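Side-chain contacts in luciferase-like monooxygenase (Streptomyces bottropensis, PDB 4US5), which probably acts as a flavin-dependent monooxygenase of the bacterial luciferase type, using molecular oxygen to oxidise an organic substrate: residues R145-P150 against F156-R161; A167-G172 against S218-L223; L245-M250 against D274-E279. All coordinates share one frame; numbering follows the deposited sequence.

Contact 1: residues R145-P150 against F156-R161; sequences RAYLDP and FTVSPR. With NA (sodium ion), chain I.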
loop_
_atom_site.group_PDB
_atom_site.type_symbol
_atom_site.label_atom_id
_atom_site.label_comp_id
_atom_site.label_asym_id
_atom_site.label_seq_id
_atom_site.Cartn_x
_atom_site.Cartn_y
_atom_site.Cartn_z
ATOM N N ARG B 145 16.554 8.048 4.227
ATOM C CA ARG B 145 16.836 8.274 5.655
ATOM C C ARG B 145 16.598 9.745 6.018
ATOM O O ARG B 145 16.019 10.032 7.057
ATOM C CB ARG B 145 18.273 7.786 5.964
ATOM C CG ARG B 145 18.727 7.645 7.392
ATOM C CD ARG B 145 20.206 7.232 7.363
ATOM N NE ARG B 145 20.488 6.050 8.151
ATOM C CZ ARG B 145 21.668 5.427 8.160
ATOM N NH1 ARG B 145 22.666 5.863 7.412
ATOM N NH2 ARG B 145 21.844 4.368 8.931
ATOM N N ALA B 146 16.955 10.662 5.122
ATOM C CA ALA B 146 16.735 12.081 5.333
ATOM C C ALA B 146 15.249 12.425 5.330
ATOM O O ALA B 146 14.780 13.202 6.149
ATOM C CB ALA B 146 17.463 12.906 4.272
ATOM N N TYR B 147 14.483 11.820 4.425
ATOM C CA TYR B 147 13.040 12.077 4.426
ATOM C C TYR B 147 12.378 11.543 5.681
ATOM O O TYR B 147 11.401 12.108 6.165
ATOM C CB TYR B 147 12.384 11.486 3.192
ATOM C CG TYR B 147 12.642 12.253 1.913
ATOM C CD1 TYR B 147 12.416 13.617 1.837
ATOM C CD2 TYR B 147 13.038 11.597 0.778
ATOM C CE1 TYR B 147 12.589 14.298 0.651
ATOM C CE2 TYR B 147 13.238 12.260 -0.403
ATOM C CZ TYR B 147 13.025 13.610 -0.457
ATOM O OH TYR B 147 13.201 14.247 -1.617
ATOM N N LEU B 148 12.909 10.474 6.228
ATOM C CA LEU B 148 12.394 9.904 7.462
ATOM C C LEU B 148 12.850 10.668 8.727
ATOM O O LEU B 148 12.437 10.341 9.820
ATOM C CB LEU B 148 12.774 8.412 7.577
ATOM C CG LEU B 148 12.069 7.521 6.538
ATOM C CD1 LEU B 148 12.677 6.133 6.530
ATOM C CD2 LEU B 148 10.569 7.442 6.844
ATOM N N ASP B 149 13.721 11.655 8.560
ATOM C CA ASP B 149 14.166 12.508 9.699
ATOM C C ASP B 149 13.465 13.839 9.612
ATOM O O ASP B 149 13.776 14.662 8.736
ATOM C CB ASP B 149 15.694 12.711 9.632
ATOM C CG ASP B 149 16.222 13.654 10.716
ATOM O OD1 ASP B 149 15.444 14.073 11.606
ATOM O OD2 ASP B 149 17.422 13.964 10.671
ATOM N N PRO B 150 12.479 14.072 10.497
ATOM C CA PRO B 150 11.689 15.305 10.376
ATOM C C PRO B 150 12.467 16.604 10.719
ATOM O O PRO B 150 11.956 17.708 10.488
ATOM C CB PRO B 150 10.540 15.078 11.354
ATOM C CG PRO B 150 11.086 14.165 12.381
ATOM C CD PRO B 150 12.114 13.292 11.691
ATOM N N PHE B 156 9.660 21.125 3.063
ATOM C CA PHE B 156 8.291 20.638 3.231
ATOM C C PHE B 156 8.266 19.489 4.225
ATOM O O PHE B 156 9.310 18.921 4.539
ATOM C CB PHE B 156 7.701 20.220 1.871
ATOM C CG PHE B 156 8.549 19.223 1.112
ATOM C CD1 PHE B 156 8.565 17.892 1.482
ATOM C CD2 PHE B 156 9.335 19.619 0.030
ATOM C CE1 PHE B 156 9.345 16.982 0.803
ATOM C CE2 PHE B 156 10.124 18.709 -0.660
ATOM C CZ PHE B 156 10.124 17.372 -0.268
ATOM N N THR B 157 7.079 19.140 4.700
ATOM C CA THR B 157 6.911 18.014 5.634
ATOM C C THR B 157 6.623 16.696 4.918
ATOM O O THR B 157 6.044 16.664 3.829
ATOM C CB THR B 157 5.785 18.291 6.645
ATOM O OG1 THR B 157 4.526 18.442 5.956
ATOM C CG2 THR B 157 6.105 19.565 7.442
ATOM N N VAL B 158 7.016 15.604 5.550
ATOM C CA VAL B 158 6.750 14.285 5.044
ATOM C C VAL B 158 5.573 13.716 5.831
ATOM O O VAL B 158 5.720 13.283 6.987
ATOM C CB VAL B 158 7.997 13.395 5.161
ATOM C CG1 VAL B 158 7.711 12.007 4.645
ATOM C CG2 VAL B 158 9.155 14.029 4.371
ATOM N N SER B 159 4.404 13.733 5.209
ATOM C CA SER B 159 3.200 13.247 5.844
ATOM C C SER B 159 3.121 11.748 5.855
ATOM O O SER B 159 3.663 11.079 4.977
ATOM C CB SER B 159 1.964 13.720 5.092
ATOM O OG SER B 159 1.962 15.091 4.896
ATOM N N PRO B 160 2.434 11.181 6.835
ATOM C CA PRO B 160 1.951 11.776 8.058
ATOM C C PRO B 160 3.061 11.791 9.095
ATOM O O PRO B 160 3.734 10.764 9.286
ATOM C CB PRO B 160 0.831 10.847 8.489
ATOM C CG PRO B 160 1.135 9.529 7.850
ATOM C CD PRO B 160 2.005 9.770 6.682
ATOM N N ARG B 161 3.240 12.920 9.767
ATOM C CA ARG B 161 4.222 13.027 10.851
ATOM C C ARG B 161 3.734 12.364 12.115
ATOM O O ARG B 161 2.611 12.583 12.540
ATOM C CB ARG B 161 4.504 14.508 11.169
ATOM C CG ARG B 161 4.970 15.331 9.987
ATOM C CD ARG B 161 5.354 16.771 10.379
ATOM N NE ARG B 161 4.266 17.477 11.037
ATOM C CZ ARG B 161 4.305 18.756 11.400
ATOM N NH1 ARG B 161 5.383 19.499 11.172
ATOM N NH2 ARG B 161 3.247 19.299 11.994
HETATM NA NA NA I . -0.468 15.453 3.758
#
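Tyr147, late in helix 134-147, meets Phe156 and Val158 of the loop that doubles back from that helix toward strand 167-172, a helix-to-strand connection at the dimer interface. The contact is apolar, with no hydrogen bond from one segment to the other. CE1 of the tyrosine ring approaches CZ at the far end of the Phe156 ring at 4.0 Å, the two side chains crossing obliquely. Phe156 takes the crowded position between its backbone N and carbonyl carbon (chi1 54°), which brings the end of its ring up to CE1 of Tyr147. The CB of Val158 is directed toward the helix, and the side chain fills the next place along. Its CG2 lies 4.2 Å from Tyr147 CD1, and the same methyl rests on the backbone, 3.5 Å from Tyr147 O. One branch of valine thus touches both the ring and the main chain of a single residue, while CG1 lies a little farther from the carbonyl oxygen. Just beyond Tyr147, Asp149 N bonds to Ala146 O at 3.1 Å, and Ser152 OG reaches both Ala146 O and Asp149 O. One residue beyond the buried Val158, and just before the cis peptide bond of Pro160, Ser159 OG binds a sodium ion at 2.7 Å. The backbone oxygens of His48, Glu51 and Asn54 of the second subunit complete that site, so the loop is bridged to its neighbour through the metal. Tyr147 itself packs against Leu88 and Ala91 of helix 87-100 and Ala122 of the second subunit, wedged between helices of both chains.

Contact 2: residues A167-G172 against S218-L223; sequences ALWLLG and SPRPIL. With EPE (4-(2-hydroxyethyl)-1-piperazine ethanesulfonic acid), chain S.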
loop_
_atom_site.group_PDB
_atom_site.type_symbol
_atom_site.label_atom_id
_atom_site.label_comp_id
_atom_site.label_asym_id
_atom_site.label_seq_id
_atom_site.Cartn_x
_atom_site.Cartn_y
_atom_site.Cartn_z
ATOM N N ALA B 167 11.657 1.052 10.864
ATOM C CA ALA B 167 13.040 0.632 11.001
ATOM C C ALA B 167 13.631 0.276 9.627
ATOM O O ALA B 167 13.182 -0.674 8.970
ATOM C CB ALA B 167 13.126 -0.561 11.940
ATOM N N LEU B 168 14.691 0.986 9.246
ATOM C CA LEU B 168 15.385 0.756 7.976
ATOM C C LEU B 168 16.302 -0.464 8.040
ATOM O O LEU B 168 17.181 -0.548 8.928
ATOM C CB LEU B 168 16.255 1.954 7.625
ATOM C CG LEU B 168 15.641 3.102 6.825
ATOM C CD1 LEU B 168 16.686 4.178 6.550
ATOM C CD2 LEU B 168 15.023 2.632 5.496
ATOM N N TRP B 169 16.173 -1.365 7.077
ATOM C CA TRP B 169 17.043 -2.526 6.929
ATOM C C TRP B 169 17.555 -2.597 5.497
ATOM O O TRP B 169 16.820 -2.284 4.542
ATOM C CB TRP B 169 16.290 -3.841 7.226
ATOM C CG TRP B 169 16.083 -4.134 8.663
ATOM C CD1 TRP B 169 15.159 -3.538 9.492
ATOM C CD2 TRP B 169 16.782 -5.081 9.473
ATOM N NE1 TRP B 169 15.248 -4.045 10.736
ATOM C CE2 TRP B 169 16.222 -5.014 10.760
ATOM C CE3 TRP B 169 17.853 -5.951 9.251
ATOM C CZ2 TRP B 169 16.682 -5.780 11.803
ATOM C CZ3 TRP B 169 18.273 -6.738 10.282
ATOM C CH2 TRP B 169 17.715 -6.631 11.556
ATOM N N LEU B 170 18.791 -3.048 5.323
ATOM C CA LEU B 170 19.318 -3.304 3.986
ATOM C C LEU B 170 19.419 -4.800 3.778
ATOM O O LEU B 170 19.991 -5.519 4.607
ATOM C CB LEU B 170 20.689 -2.673 3.798
ATOM C CG LEU B 170 21.292 -2.844 2.418
ATOM C CD1 LEU B 170 20.351 -2.305 1.344
ATOM C CD2 LEU B 170 22.629 -2.114 2.320
ATOM N N LEU B 171 18.847 -5.251 2.673
ATOM C CA LEU B 171 18.929 -6.643 2.270
ATOM C C LEU B 171 19.955 -6.737 1.188
ATOM O O LEU B 171 19.948 -5.939 0.238
ATOM C CB LEU B 171 17.590 -7.149 1.719
ATOM C CG LEU B 171 16.544 -7.515 2.771
ATOM C CD1 LEU B 171 16.005 -6.267 3.506
ATOM C CD2 LEU B 171 15.424 -8.266 2.105
ATOM N N GLY B 172 20.825 -7.727 1.298
ATOM C CA GLY B 172 21.829 -7.950 0.225
ATOM C C GLY B 172 22.133 -9.401 -0.037
ATOM O O GLY B 172 21.768 -10.308 0.760
ATOM N N SER B 218 25.596 -1.010 17.173
ATOM C CA SER B 218 26.337 -2.255 16.900
ATOM C C SER B 218 25.734 -2.986 15.667
ATOM O O SER B 218 24.578 -2.700 15.279
ATOM C CB SER B 218 26.303 -3.139 18.141
ATOM O OG SER B 218 24.977 -3.321 18.568
ATOM N N PRO B 219 26.504 -3.887 15.034
ATOM C CA PRO B 219 25.973 -4.637 13.888
ATOM C C PRO B 219 24.691 -5.365 14.259
ATOM O O PRO B 219 24.551 -5.847 15.377
ATOM C CB PRO B 219 27.092 -5.634 13.562
ATOM C CG PRO B 219 28.330 -5.040 14.167
ATOM C CD PRO B 219 27.877 -4.303 15.378
ATOM N N ARG B 220 23.741 -5.417 13.330
ATOM C CA ARG B 220 22.500 -6.141 13.542
ATOM C C ARG B 220 22.277 -7.066 12.329
ATOM O O ARG B 220 21.603 -6.698 11.399
ATOM C CB ARG B 220 21.347 -5.157 13.689
ATOM C CG ARG B 220 21.493 -4.215 14.884
ATOM C CD ARG B 220 20.981 -4.817 16.198
ATOM N NE ARG B 220 19.793 -5.648 15.998
ATOM C CZ ARG B 220 18.571 -5.169 15.767
ATOM N NH1 ARG B 220 18.364 -3.860 15.685
ATOM N NH2 ARG B 220 17.545 -6.006 15.605
ATOM N N PRO B 221 22.915 -8.241 12.333
ATOM C CA PRO B 221 22.849 -9.137 11.198
ATOM C C PRO B 221 21.697 -10.151 11.280
ATOM O O PRO B 221 21.495 -10.803 12.316
ATOM C CB PRO B 221 24.228 -9.849 11.230
ATOM C CG PRO B 221 24.901 -9.443 12.509
ATOM C CD PRO B 221 23.889 -8.720 13.334
ATOM N N ILE B 222 21.007 -10.316 10.158
ATOM C CA ILE B 222 20.049 -11.386 9.948
ATOM C C ILE B 222 20.570 -12.241 8.791
ATOM O O ILE B 222 21.081 -11.704 7.802
ATOM C CB ILE B 222 18.660 -10.794 9.552
ATOM C CG1 ILE B 222 18.008 -10.195 10.792
ATOM C CG2 ILE B 222 17.766 -11.845 8.919
ATOM C CD1 ILE B 222 16.629 -9.602 10.541
ATOM N N LEU B 223 20.397 -13.548 8.888
ATOM C CA LEU B 223 20.681 -14.440 7.792
ATOM C C LEU B 223 19.371 -14.977 7.190
ATOM O O LEU B 223 18.597 -15.616 7.900
ATOM C CB LEU B 223 21.511 -15.600 8.308
ATOM C CG LEU B 223 22.220 -16.484 7.303
ATOM C CD1 LEU B 223 23.214 -15.685 6.484
ATOM C CD2 LEU B 223 22.904 -17.623 8.035
HETATM N N1 EPE S . 13.018 -0.545 16.681
HETATM C C2 EPE S . 12.799 0.899 16.488
HETATM C C3 EPE S . 12.883 1.622 17.837
HETATM N N4 EPE S . 11.875 1.002 18.706
HETATM C C5 EPE S . 11.468 -0.403 18.533
HETATM C C6 EPE S . 12.609 -1.207 17.918
HETATM C C7 EPE S . 11.229 1.776 19.786
HETATM C C8 EPE S . 12.236 2.711 20.432
HETATM O O8 EPE S . 12.221 3.944 19.715
HETATM C C9 EPE S . 13.625 -1.277 15.542
HETATM C C10 EPE S . 13.598 -2.758 15.820
HETATM S S EPE S . 14.529 -3.614 14.722
HETATM O O1S EPE S . 15.810 -2.893 14.538
HETATM O O2S EPE S . 13.759 -3.753 13.369
HETATM O O3S EPE S . 14.794 -4.888 15.417
#
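Trp169 and Ile222 form the tight part of this contact, which crosses the interior of the TIM barrel between two strands that are not sheet neighbours, strand 188-191 lying between them. Ile222 CD1 sits 3.3 Å from Trp169 CZ3 and equally near CH2, with CG1 close behind, so the end of the isoleucine presses on the benzene end of the indole. The looser side is polar and holds a buffer molecule, EPE, probably from the crystallisation liquor. Arg220, bent at chi2 (-85°) and chi3, turns its guanidinium nearly perpendicular to the indole (82°), with Trp169 CH2 over one face; Trp169 CZ2 is 3.9 Å from Arg220 NH2. Three donors of these two segments grip the sulfonate, each at 3.0 Å: Trp169 NE1 to EPE O2S, in the plane of the indole, Arg220 NH1 to EPE O1S and Arg220 NH2 to EPE O3S. Arg42 and Asp103 also hydrogen-bond EPE. A salt bridge from Arg220 NE to Glu308 fixes the other side of the guanidinium. The group lies at the N-terminal ends of the strands, away from the C-terminal mouth where TIM barrels carry their active sites. Arg42 of strand 42-45 touches all three side chains, and Trp44 meets Trp169 edge-to-face.

Contact 3: residues L245-M250 against D274-E279; sequences LFHRRM and DPLAEE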
loop_
_atom_site.group_PDB
_atom_site.type_symbol
_atom_site.label_atom_id
_atom_site.label_comp_id
_atom_site.label_asym_id
_atom_site.label_seq_id
_atom_site.Cartn_x
_atom_site.Cartn_y
_atom_site.Cartn_z
ATOM N N LEU B 245 12.803 -29.628 -8.437
ATOM C CA LEU B 245 12.222 -29.683 -9.809
ATOM C C LEU B 245 12.043 -28.289 -10.368
ATOM O O LEU B 245 12.268 -28.066 -11.547
ATOM C CB LEU B 245 10.889 -30.421 -9.809
ATOM C CG LEU B 245 10.152 -30.513 -11.162
ATOM C CD1 LEU B 245 11.045 -31.158 -12.207
ATOM C CD2 LEU B 245 8.848 -31.281 -11.013
ATOM N N PHE B 246 11.704 -27.324 -9.499
ATOM C CA PHE B 246 11.592 -25.938 -9.955
ATOM C C PHE B 246 12.924 -25.499 -10.520
ATOM O O PHE B 246 12.983 -24.883 -11.587
ATOM C CB PHE B 246 11.130 -25.003 -8.810
ATOM C CG PHE B 246 10.908 -23.567 -9.229
ATOM C CD1 PHE B 246 9.770 -23.187 -9.904
ATOM C CD2 PHE B 246 11.865 -22.604 -8.932
ATOM C CE1 PHE B 246 9.568 -21.870 -10.299
ATOM C CE2 PHE B 246 11.683 -21.280 -9.311
ATOM C CZ PHE B 246 10.526 -20.905 -9.982
ATOM N N HIS B 247 14.017 -25.884 -9.875
ATOM C CA HIS B 247 15.326 -25.521 -10.413
ATOM C C HIS B 247 15.681 -26.232 -11.719
ATOM O O HIS B 247 16.284 -25.638 -12.584
ATOM C CB HIS B 247 16.445 -25.765 -9.405
ATOM C CG HIS B 247 16.759 -24.573 -8.583
ATOM N ND1 HIS B 247 15.991 -24.211 -7.499
ATOM C CD2 HIS B 247 17.709 -23.618 -8.713
ATOM C CE1 HIS B 247 16.458 -23.087 -6.992
ATOM N NE2 HIS B 247 17.528 -22.735 -7.683
ATOM N N ARG B 248 15.367 -27.519 -11.809
ATOM C CA ARG B 248 15.608 -28.274 -13.059
ATOM C C ARG B 248 14.895 -27.561 -14.186
ATOM O O ARG B 248 15.471 -27.319 -15.257
ATOM C CB ARG B 248 15.098 -29.720 -12.946
ATOM C CG ARG B 248 15.037 -30.438 -14.292
ATOM C CD ARG B 248 14.504 -31.854 -14.175
ATOM N NE ARG B 248 15.496 -32.784 -13.632
ATOM C CZ ARG B 248 15.278 -34.082 -13.451
ATOM N NH1 ARG B 248 14.117 -34.625 -13.782
ATOM N NH2 ARG B 248 16.233 -34.846 -12.971
ATOM N N ARG B 249 13.635 -27.220 -13.934
ATOM C CA ARG B 249 12.795 -26.645 -14.958
ATOM C C ARG B 249 13.280 -25.272 -15.367
ATOM O O ARG B 249 13.377 -24.975 -16.536
ATOM C CB ARG B 249 11.347 -26.556 -14.463
ATOM C CG ARG B 249 10.619 -27.876 -14.444
ATOM C CD ARG B 249 9.213 -27.635 -13.930
ATOM N NE ARG B 249 8.369 -28.801 -13.964
ATOM C CZ ARG B 249 7.099 -28.792 -13.575
ATOM N NH1 ARG B 249 6.566 -27.682 -13.031
ATOM N NH2 ARG B 249 6.382 -29.883 -13.654
HETATM N N MSE B 250 13.637 -24.452 -14.389
HETATM C CA MSE B 250 14.131 -23.110 -14.702
HETATM C C MSE B 250 15.426 -23.185 -15.489
HETATM O O MSE B 250 15.655 -22.365 -16.379
HETATM C CB MSE B 250 14.333 -22.278 -13.440
HETATM C CG MSE B 250 13.018 -21.981 -12.701
HETATM SE SE MSE B 250 11.865 -20.706 -13.669
HETATM C CE MSE B 250 12.824 -19.008 -13.285
ATOM N N ASP B 274 20.103 -31.447 -12.384
ATOM C CA ASP B 274 19.844 -31.227 -10.961
ATOM C C ASP B 274 20.844 -30.160 -10.496
ATOM O O ASP B 274 21.862 -30.486 -9.872
ATOM C CB ASP B 274 19.987 -32.539 -10.198
ATOM C CG ASP B 274 19.428 -32.467 -8.788
ATOM O OD1 ASP B 274 19.281 -31.343 -8.251
ATOM O OD2 ASP B 274 19.128 -33.531 -8.233
ATOM N N PRO B 275 20.593 -28.894 -10.871
ATOM C CA PRO B 275 21.474 -27.795 -10.510
ATOM C C PRO B 275 21.799 -27.761 -9.017
ATOM O O PRO B 275 22.934 -27.464 -8.659
ATOM C CB PRO B 275 20.677 -26.542 -10.890
ATOM C CG PRO B 275 19.687 -26.992 -11.881
ATOM C CD PRO B 275 19.389 -28.423 -11.584
ATOM N N LEU B 276 20.842 -28.103 -8.164
ATOM C CA LEU B 276 21.087 -28.032 -6.722
ATOM C C LEU B 276 22.072 -29.130 -6.252
ATOM O O LEU B 276 22.837 -28.929 -5.308
ATOM C CB LEU B 276 19.788 -28.130 -5.945
ATOM C CG LEU B 276 18.775 -27.039 -6.260
ATOM C CD1 LEU B 276 17.501 -27.277 -5.479
ATOM C CD2 LEU B 276 19.365 -25.663 -5.969
ATOM N N ALA B 277 22.038 -30.276 -6.905
ATOM C CA ALA B 277 22.963 -31.377 -6.572
ATOM C C ALA B 277 24.364 -31.105 -7.128
ATOM O O ALA B 277 25.335 -31.622 -6.617
ATOM C CB ALA B 277 22.432 -32.692 -7.123
ATOM N N GLU B 278 24.443 -30.324 -8.202
ATOM C CA GLU B 278 25.676 -30.162 -8.996
ATOM C C GLU B 278 26.536 -29.005 -8.469
ATOM O O GLU B 278 27.587 -28.712 -9.032
ATOM C CB GLU B 278 25.337 -29.933 -10.507
ATOM C CG GLU B 278 24.622 -31.112 -11.185
ATOM C CD GLU B 278 23.704 -30.727 -12.368
ATOM O OE1 GLU B 278 23.752 -29.564 -12.827
ATOM O OE2 GLU B 278 22.913 -31.606 -12.838
ATOM N N GLU B 279 26.088 -28.330 -7.405
ATOM C CA GLU B 279 26.832 -27.210 -6.874
ATOM C C GLU B 279 27.223 -27.557 -5.451
ATOM O O GLU B 279 26.669 -28.475 -4.856
ATOM C CB GLU B 279 26.010 -25.917 -6.932
ATOM C CG GLU B 279 24.692 -26.025 -6.179
ATOM C CD GLU B 279 23.881 -24.735 -6.199
ATOM O OE1 GLU B 279 24.224 -23.808 -6.955
ATOM O OE2 GLU B 279 22.895 -24.657 -5.435
#
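Leu276 CD2 sits squarely over one face of the His247 imidazole, 3.7 Å from the ring centroid and only 6° off the normal, a CH-pi contact between helix 233-251 and the loop that follows helix 261-268. The histidine's chi1 of -93° is swung well off a staggered value, turning the ring broadside to the leucine. Leu276 runs its CG anti to its carbonyl carbon (chi1 -60°); chi2 sends CD1 on in the extended direction, past ND1, and turns the other branch, CD2, over the ring centre. Beside this pair, Pro275 lays its ring on the helix backbone: CG is 3.7 Å from His247 O, and CD is 4.1 Å from Arg248 CA. The bend that presents both residues is shaped by an Asx motif, Ala277 N bonding Asp274 OD1 at 3.2 Å, and by Asp274 N to Glu278 OE2 at 2.9 Å, each carboxylate being met from above its plane. Arg248 reaches past the contact to the backbone oxygens of Pro273, Glu267 and Lys270, and Asp274 OD2 forms a salt bridge with Arg244. Polar groups thus probably help to shape and place the loop, while the meeting is apolar, the imidazole offering its flat face rather than a nitrogen.

How the contacts relate
Contact 2 lies in the barrel interior, while contacts 1 and 3 are partly buried, on opposite sides of the chain's centre and about 46 Å apart between centres. Contacts 1 and 2 touch where helix 134-147 meets the strand after it: Arg145 CB packs on Leu168 CD1 at 4.0 Å. Contact 3 touches neither, although its helix 233-251 follows strand 221-229 of contact 2. All three lack hydrogen bonds between their segments. Contact 2 joins two strands and adds a guanidinium and a bound sulfonate. The outer pair each tie a helix to a loop, contact 1 beside a sodium at the dimer interface, contact 3 within one subunit.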